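Local coordinates for SusD homolog (Bacteroides thetaiotaomicron, PDB 3SGH), which probably binds glycans at the cell surface as a SusD-like outer-membrane lipoprotein, delivering them to a partner transporter, at residues 131-139 with 463-474. Residues are numbered along the deposited sequence; the frame is centred on the assembly and turned at random.
Sequences GETEAPYDN and EYNNNKANVEAA
An inverse gamma turn centred on E134, in the loop that leads into helix 140-162, lies against the break between two consecutive short helices, where N467 follows the last residue of the first and stands at the N-cap position of the second. The ND2 of N467 gives one nearly straight bond to A135 O (3.0 Å, N-H...O 173°) and a second to OE1 of E463, both partners lying close to the amide plane, which fixes how the group is turned. With CG anti to the backbone N (chi1 -167°), the amide reaches the loop, and its OD1 accepts N470 ND2 in the carbonyl plane while sitting 3.2 Å from E134 CA. Y137 supplies the second grip: its OH donates to E463 OE1 at 2.5 Å, on the anti lone pair, whereas N467 ND2 comes to the same oxygen from the syn side. Two donors on one carboxylate oxygen would probably favour the charged form of E463. The other oxygen, OE2, accepts a hydrogen bond from a water that also donates to T133 O. V471 runs alongside the tyrosine, pointing the same way, with its CG2 3.8 Å from Y137 CZ, and A474 CB presses on Y137 CD2 at 3.4 Å. Further waters join E134 O to N470 ND2, and Y137 N to N470 O. Beyond the two segments, W77 of helix 75-84 touches both Y137 and E463, F459 meets the tyrosine ring edge-to-face, and the loop, which joins helix 100-120 to helix 140-162, is held on helices 461-466 and 468-477 just before N139 caps helix 140-162.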
# COMPACT_ATOMS: atom_id res chain seq x y z
N GLY A 131 10.74 -21.93 -14.54
CA GLY A 131 11.82 -21.47 -15.43
C GLY A 131 11.51 -20.88 -16.83
O GLY A 131 12.44 -20.47 -17.55
N GLU A 132 10.23 -20.85 -17.24
CA GLU A 132 9.89 -20.45 -18.62
C GLU A 132 9.54 -18.96 -18.65
O GLU A 132 8.70 -18.49 -17.87
CB GLU A 132 8.75 -21.32 -19.15
CG GLU A 132 8.99 -22.84 -19.03
CD GLU A 132 7.93 -23.69 -19.77
OE1 GLU A 132 7.11 -23.12 -20.53
OE2 GLU A 132 7.91 -24.94 -19.61
N THR A 133 10.20 -18.19 -19.53
CA THR A 133 9.92 -16.72 -19.58
C THR A 133 8.62 -16.39 -20.29
O THR A 133 7.90 -15.46 -19.88
CB THR A 133 11.06 -15.92 -20.25
OG1 THR A 133 12.23 -16.01 -19.42
CG2 THR A 133 10.66 -14.44 -20.45
N GLU A 134 8.31 -17.15 -21.34
CA GLU A 134 7.22 -16.76 -22.21
C GLU A 134 5.88 -17.21 -21.66
O GLU A 134 5.20 -18.01 -22.29
CB GLU A 134 7.46 -17.25 -23.65
CG GLU A 134 8.71 -16.60 -24.24
CD GLU A 134 8.98 -16.94 -25.70
OE1 GLU A 134 8.17 -17.68 -26.33
OE2 GLU A 134 10.02 -16.44 -26.20
N ALA A 135 5.48 -16.71 -20.50
CA ALA A 135 4.19 -17.10 -19.93
C ALA A 135 3.10 -16.18 -20.44
O ALA A 135 3.25 -14.96 -20.39
CB ALA A 135 4.21 -17.05 -18.40
N PRO A 136 1.97 -16.74 -20.84
CA PRO A 136 0.80 -15.91 -21.09
C PRO A 136 0.31 -15.13 -19.88
O PRO A 136 0.51 -15.54 -18.70
CB PRO A 136 -0.28 -16.92 -21.53
CG PRO A 136 0.50 -18.03 -22.11
CD PRO A 136 1.72 -18.14 -21.22
N TYR A 137 -0.29 -13.98 -20.16
CA TYR A 137 -0.83 -13.12 -19.11
C TYR A 137 -2.24 -13.58 -18.75
O TYR A 137 -2.99 -13.98 -19.61
CB TYR A 137 -0.88 -11.65 -19.56
CG TYR A 137 0.46 -10.91 -19.46
CD1 TYR A 137 1.63 -11.44 -20.04
CD2 TYR A 137 0.57 -9.69 -18.78
CE1 TYR A 137 2.86 -10.76 -19.94
CE2 TYR A 137 1.79 -9.03 -18.69
CZ TYR A 137 2.93 -9.57 -19.30
OH TYR A 137 4.15 -8.93 -19.22
N ASP A 138 -2.57 -13.52 -17.46
CA ASP A 138 -3.98 -13.59 -17.02
C ASP A 138 -4.61 -12.18 -17.15
O ASP A 138 -3.95 -11.17 -16.83
CB ASP A 138 -4.09 -13.97 -15.54
CG ASP A 138 -3.65 -15.41 -15.24
OD1 ASP A 138 -3.53 -16.22 -16.16
OD2 ASP A 138 -3.40 -15.69 -14.04
N ASN A 139 -5.87 -12.09 -17.56
CA ASN A 139 -6.54 -10.81 -17.40
C ASN A 139 -6.80 -10.57 -15.92
O ASN A 139 -6.58 -11.46 -15.09
CB ASN A 139 -7.77 -10.69 -18.30
CG ASN A 139 -8.91 -11.60 -17.89
OD1 ASN A 139 -8.95 -12.13 -16.80
ND2 ASN A 139 -9.83 -11.78 -18.79
N GLU A 463 9.49 -7.38 -20.93
CA GLU A 463 8.39 -8.22 -21.41
C GLU A 463 8.09 -8.00 -22.91
O GLU A 463 7.82 -8.97 -23.65
CB GLU A 463 7.16 -8.02 -20.55
CG GLU A 463 7.34 -8.68 -19.17
CD GLU A 463 7.18 -10.19 -19.27
OE1 GLU A 463 6.04 -10.62 -19.49
OE2 GLU A 463 8.18 -10.94 -19.14
N TYR A 464 8.11 -6.75 -23.35
CA TYR A 464 7.97 -6.49 -24.78
C TYR A 464 9.11 -7.14 -25.60
O TYR A 464 8.91 -7.56 -26.73
CB TYR A 464 7.89 -4.99 -25.07
CG TYR A 464 6.53 -4.37 -24.80
CD1 TYR A 464 5.50 -4.49 -25.73
CD2 TYR A 464 6.29 -3.64 -23.65
CE1 TYR A 464 4.26 -3.92 -25.50
CE2 TYR A 464 5.07 -3.04 -23.40
CZ TYR A 464 4.05 -3.18 -24.35
OH TYR A 464 2.82 -2.59 -24.15
N ASN A 465 10.29 -7.24 -25.00
CA ASN A 465 11.46 -7.73 -25.69
C ASN A 465 11.52 -9.26 -25.71
O ASN A 465 11.78 -9.82 -26.75
CB ASN A 465 12.73 -7.13 -25.02
CG ASN A 465 13.05 -5.74 -25.52
OD1 ASN A 465 12.53 -5.29 -26.54
ND2 ASN A 465 13.97 -5.08 -24.83
N ASN A 466 11.23 -9.90 -24.57
CA ASN A 466 11.36 -11.35 -24.39
C ASN A 466 10.09 -12.16 -24.28
O ASN A 466 10.14 -13.40 -24.30
CB ASN A 466 12.22 -11.62 -23.16
CG ASN A 466 13.56 -10.94 -23.25
OD1 ASN A 466 14.38 -11.31 -24.10
ND2 ASN A 466 13.78 -9.95 -22.42
N ASN A 467 8.95 -11.48 -24.15
CA ASN A 467 7.67 -12.15 -24.05
C ASN A 467 6.66 -11.38 -24.91
O ASN A 467 5.51 -11.15 -24.52
CB ASN A 467 7.25 -12.22 -22.59
CG ASN A 467 6.08 -13.17 -22.33
OD1 ASN A 467 5.77 -14.05 -23.14
ND2 ASN A 467 5.42 -12.99 -21.19
N LYS A 468 7.10 -11.04 -26.12
CA LYS A 468 6.41 -10.09 -26.98
C LYS A 468 4.95 -10.43 -27.35
O LYS A 468 4.06 -9.59 -27.20
CB LYS A 468 7.17 -9.92 -28.28
CG LYS A 468 6.66 -8.77 -29.17
CD LYS A 468 7.50 -8.73 -30.47
CE LYS A 468 6.87 -7.84 -31.49
NZ LYS A 468 6.77 -6.46 -30.96
N ALA A 469 4.72 -11.63 -27.86
CA ALA A 469 3.38 -12.05 -28.26
C ALA A 469 2.43 -12.00 -27.06
O ALA A 469 1.31 -11.48 -27.16
CB ALA A 469 3.42 -13.51 -28.95
N ASN A 470 2.87 -12.46 -25.88
CA ASN A 470 1.95 -12.51 -24.75
C ASN A 470 1.67 -11.13 -24.16
O ASN A 470 0.54 -10.82 -23.80
CB ASN A 470 2.46 -13.48 -23.67
CG ASN A 470 2.41 -14.94 -24.13
OD1 ASN A 470 1.51 -15.32 -24.84
ND2 ASN A 470 3.39 -15.75 -23.72
N VAL A 471 2.69 -10.29 -24.08
CA VAL A 471 2.46 -8.93 -23.56
C VAL A 471 1.58 -8.12 -24.53
O VAL A 471 0.74 -7.37 -24.12
CB VAL A 471 3.76 -8.20 -23.12
CG1 VAL A 471 4.53 -7.67 -24.25
CG2 VAL A 471 3.37 -7.09 -22.08
N GLU A 472 1.76 -8.30 -25.83
CA GLU A 472 0.89 -7.61 -26.80
C GLU A 472 -0.58 -8.03 -26.68
O GLU A 472 -1.49 -7.21 -26.82
CB GLU A 472 1.43 -7.79 -28.23
CG GLU A 472 2.75 -7.08 -28.41
CD GLU A 472 3.31 -7.08 -29.84
OE1 GLU A 472 3.02 -7.98 -30.65
OE2 GLU A 472 4.09 -6.14 -30.11
N ALA A 473 -0.81 -9.32 -26.41
CA ALA A 473 -2.14 -9.82 -26.11
C ALA A 473 -2.69 -9.23 -24.83
O ALA A 473 -3.90 -8.90 -24.75
CB ALA A 473 -2.14 -11.34 -26.05
N ALA A 474 -1.83 -9.04 -23.83
CA ALA A 474 -2.23 -8.47 -22.57
C ALA A 474 -2.71 -7.01 -22.70
O ALA A 474 -3.54 -6.57 -21.91
CB ALA A 474 -1.12 -8.56 -21.52
O HOH W 1 7.88 -13.26 -18.03
O HOH W 2 12.05 -15.29 -24.22
O HOH W 3 3.99 -18.73 -24.46
O HOH W 4 -0.81 -12.97 -22.78